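Local coordinates for protein RNA-directed RNA polymerase (Infectious pancreatic necrosis virus, PDB 3ZED) that probably copies the viral RNA genome as an RNA-dependent RNA polymerase, found both free and covalently attached to the genomic RNA, at residues B[200-205]-B[698-703]. Sequence-based numbering, arbitrary orientation.
Sequences LLEQTL and TPRSPK. With K (potassium ion), chain L.
A potassium site joins Q203, near the C-terminal end of helix 194-204, to the loop 698-703 almost five hundred residues further along the chain. Q203 OE1 binds the potassium ion at 2.8 Å; T698 OG1, the carbonyl oxygens of S701 and P702, and a water that also accepts from T698 N bind it too, and K704 O completes the shell. All these ligands are neutral oxygens, and the loop supplies four of the six: three backbone carbonyls and the T698 hydroxyl. The Q203 chain is bent at its second torsion (chi2 -50°), which swings the amide across to the loop with both ends in use: while OE1 holds the ion, NE2 donates to S701 O at 3.3 Å, a fairly straight bond (160° at the hydrogen) close to the amide plane. With OE1 on the metal and NE2 on S701 O, the amide's rotation is fixed, and S701 O serves both ion and amide. T698 OG1 is doubly engaged as well, bound to potassium and giving its proton to R700 O at 2.8 Å. The site ties the palm family region to the C-terminal region of this birnavirus polymerase, with V709 of helix 706-714 also touching Q203. Next to Q203, the carboxylate of E202 lies against the aliphatic start of the R700 side chain, CD 3.5 Å from R700 CB. The R700 guanidinium leads off elsewhere; E202 OE2 instead forms a salt bridge to R425. K199 NZ reaches both E202 OE1, as a salt bridge, and S701 OG, as a hydrogen bond; those two oxygens are 3.1 Å apart.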
ATOM      1  N   LEU B 200      12.383   7.467  15.667  1.00 46.89           N
ATOM      2  CA  LEU B 200      12.603   6.131  15.113  1.00 44.76           C
ATOM      3  C   LEU B 200      12.357   6.176  13.608  1.00 48.06           C
ATOM      4  O   LEU B 200      13.178   5.684  12.839  1.00 47.45           O
ATOM      5  CB  LEU B 200      11.697   5.077  15.773  1.00 44.05           C
ATOM      6  CG  LEU B 200      11.917   4.756  17.254  1.00 49.81           C
ATOM      7  CD1 LEU B 200      10.739   3.981  17.808  1.00 49.16           C
ATOM      8  CD2 LEU B 200      13.214   3.970  17.486  1.00 52.52           C
ATOM      9  N   LEU B 201      11.255   6.838  13.188  1.00 43.65           N
ATOM     10  CA  LEU B 201      10.877   6.984  11.782  1.00 41.61           C
ATOM     11  C   LEU B 201      11.891   7.806  11.015  1.00 45.40           C
ATOM     12  O   LEU B 201      12.019   7.610   9.822  1.00 44.20           O
ATOM     13  CB  LEU B 201       9.468   7.578  11.628  1.00 41.21           C
ATOM     14  CG  LEU B 201       8.318   6.676  12.070  1.00 44.10           C
ATOM     15  CD1 LEU B 201       7.062   7.476  12.314  1.00 43.24           C
ATOM     16  CD2 LEU B 201       8.095   5.513  11.065  1.00 43.21           C
ATOM     17  N   GLU B 202      12.651   8.687  11.684  1.00 45.28           N
ATOM     18  CA  GLU B 202      13.703   9.450  10.990  1.00 44.77           C
ATOM     19  C   GLU B 202      14.750   8.483  10.421  1.00 48.01           C
ATOM     20  O   GLU B 202      15.348   8.757   9.382  1.00 48.27           O
ATOM     21  CB  GLU B 202      14.363  10.444  11.937  1.00 47.55           C
ATOM     22  CG  GLU B 202      13.565  11.722  12.154  1.00 52.14           C
ATOM     23  CD  GLU B 202      14.189  12.710  13.127  1.00 67.02           C
ATOM     24  OE1 GLU B 202      15.228  12.379  13.741  1.00 57.98           O
ATOM     25  OE2 GLU B 202      13.650  13.833  13.254  1.00 51.47           O
ATOM     26  N   GLN B 203      14.913   7.325  11.087  1.00 43.17           N
ATOM     27  CA  GLN B 203      15.838   6.262  10.720  1.00 42.98           C
ATOM     28  C   GLN B 203      15.195   5.192   9.808  1.00 47.33           C
ATOM     29  O   GLN B 203      15.810   4.828   8.799  1.00 47.02           O
ATOM     30  CB  GLN B 203      16.423   5.577  11.978  1.00 44.64           C
ATOM     31  CG  GLN B 203      17.109   6.515  12.988  1.00 53.61           C
ATOM     32  CD  GLN B 203      18.116   7.447  12.345  1.00 68.61           C
ATOM     33  OE1 GLN B 203      18.915   7.046  11.477  1.00 60.37           O
ATOM     34  NE2 GLN B 203      18.087   8.718  12.750  1.00 54.72           N
ATOM     35  N   THR B 204      13.999   4.652  10.184  1.00 42.04           N
ATOM     36  CA  THR B 204      13.321   3.553   9.459  1.00 39.10           C
ATOM     37  C   THR B 204      12.521   4.052   8.258  1.00 41.75           C
ATOM     38  O   THR B 204      12.274   3.276   7.334  1.00 39.54           O
ATOM     39  CB  THR B 204      12.422   2.770  10.407  1.00 40.36           C
ATOM     40  OG1 THR B 204      11.323   3.613  10.775  1.00 42.91           O
ATOM     41  CG2 THR B 204      13.166   2.296  11.660  1.00 36.17           C
ATOM     42  N   LEU B 205      12.099   5.318   8.272  1.00 41.28           N
ATOM     43  CA  LEU B 205      11.386   5.918   7.138  1.00 41.36           C
ATOM     44  C   LEU B 205      11.887   7.351   6.912  1.00 46.20           C
ATOM     45  O   LEU B 205      11.153   8.306   7.179  1.00 46.89           O
ATOM     46  CB  LEU B 205       9.851   5.867   7.294  1.00 40.72           C
ATOM     47  CG  LEU B 205       9.039   6.177   6.028  1.00 43.71           C
ATOM     48  CD1 LEU B 205       8.897   4.963   5.131  1.00 42.15           C
ATOM     49  CD2 LEU B 205       7.691   6.674   6.387  1.00 47.10           C
ATOM     50  N   THR B 698      20.831   9.581   6.579  1.00 55.01           N
ATOM     51  CA  THR B 698      19.432  10.042   6.570  1.00 53.42           C
ATOM     52  C   THR B 698      19.335  11.595   6.636  1.00 58.82           C
ATOM     53  O   THR B 698      20.234  12.225   7.198  1.00 59.95           O
ATOM     54  CB  THR B 698      18.646   9.415   7.735  1.00 55.46           C
ATOM     55  OG1 THR B 698      19.331   9.679   8.971  1.00 51.22           O
ATOM     56  CG2 THR B 698      18.372   7.914   7.537  1.00 44.76           C
ATOM     57  N   PRO B 699      18.266  12.225   6.083  1.00 54.50           N
ATOM     58  CA  PRO B 699      18.150  13.699   6.168  1.00 55.49           C
ATOM     59  C   PRO B 699      18.112  14.245   7.604  1.00 60.84           C
ATOM     60  O   PRO B 699      18.711  15.285   7.854  1.00 63.02           O
ATOM     61  CB  PRO B 699      16.830  13.991   5.448  1.00 56.16           C
ATOM     62  CG  PRO B 699      16.583  12.804   4.588  1.00 57.98           C
ATOM     63  CD  PRO B 699      17.125  11.643   5.346  1.00 53.06           C
ATOM     64  N   ARG B 700      17.448  13.550   8.542  1.00 56.56           N
ATOM     65  CA  ARG B 700      17.394  13.960   9.949  1.00 57.66           C
ATOM     66  C   ARG B 700      18.223  13.000  10.797  1.00 63.37           C
ATOM     67  O   ARG B 700      18.287  11.806  10.477  1.00 61.28           O
ATOM     68  CB  ARG B 700      15.955  14.045  10.474  1.00 56.38           C
ATOM     69  CG  ARG B 700      15.001  14.797   9.566  1.00 63.82           C
ATOM     70  CD  ARG B 700      14.584  16.153  10.104  1.00 67.20           C
ATOM     71  NE  ARG B 700      13.745  16.835   9.125  1.00 70.59           N
ATOM     72  CZ  ARG B 700      13.233  18.055   9.262  1.00 83.69           C
ATOM     73  NH1 ARG B 700      13.471  18.766  10.366  1.00 67.19           N
ATOM     74  NH2 ARG B 700      12.490  18.578   8.296  1.00 64.10           N
ATOM     75  N   SER B 701      18.880  13.531  11.866  1.00 63.02           N
ATOM     76  CA  SER B 701      19.797  12.798  12.769  1.00 64.07           C
ATOM     77  C   SER B 701      20.724  11.884  11.917  1.00 67.16           C
ATOM     78  O   SER B 701      20.655  10.657  12.051  1.00 65.90           O
ATOM     79  CB  SER B 701      19.022  12.001  13.819  1.00 67.01           C
ATOM     80  OG  SER B 701      18.149  12.832  14.566  1.00 77.63           O
ATOM     81  N   PRO B 702      21.505  12.477  10.964  1.00 63.71           N
ATOM     82  CA  PRO B 702      22.315  11.653  10.054  1.00 62.93           C
ATOM     83  C   PRO B 702      23.354  10.757  10.723  1.00 68.82           C
ATOM     84  O   PRO B 702      23.555   9.626  10.270  1.00 67.54           O
ATOM     85  CB  PRO B 702      23.021  12.681   9.161  1.00 66.04           C
ATOM     86  CG  PRO B 702      22.281  13.951   9.326  1.00 71.18           C
ATOM     87  CD  PRO B 702      21.681  13.922  10.680  1.00 67.04           C
ATOM     88  N   LYS B 703      24.026  11.257  11.765  1.00 67.98           N
ATOM     89  CA  LYS B 703      25.099  10.534  12.443  1.00 68.94           C
ATOM     90  C   LYS B 703      24.573   9.461  13.389  1.00 71.91           C
ATOM     91  O   LYS B 703      25.332   8.567  13.765  1.00 73.66           O
ATOM     92  CB  LYS B 703      26.012  11.511  13.202  1.00 74.32           C
TER
HETATM   93  K     K L1003      21.177   8.309  10.567  1.00 56.58           K
HETATM   94  O   HOH W   1      22.210   7.341   8.208  1.00 45.56           O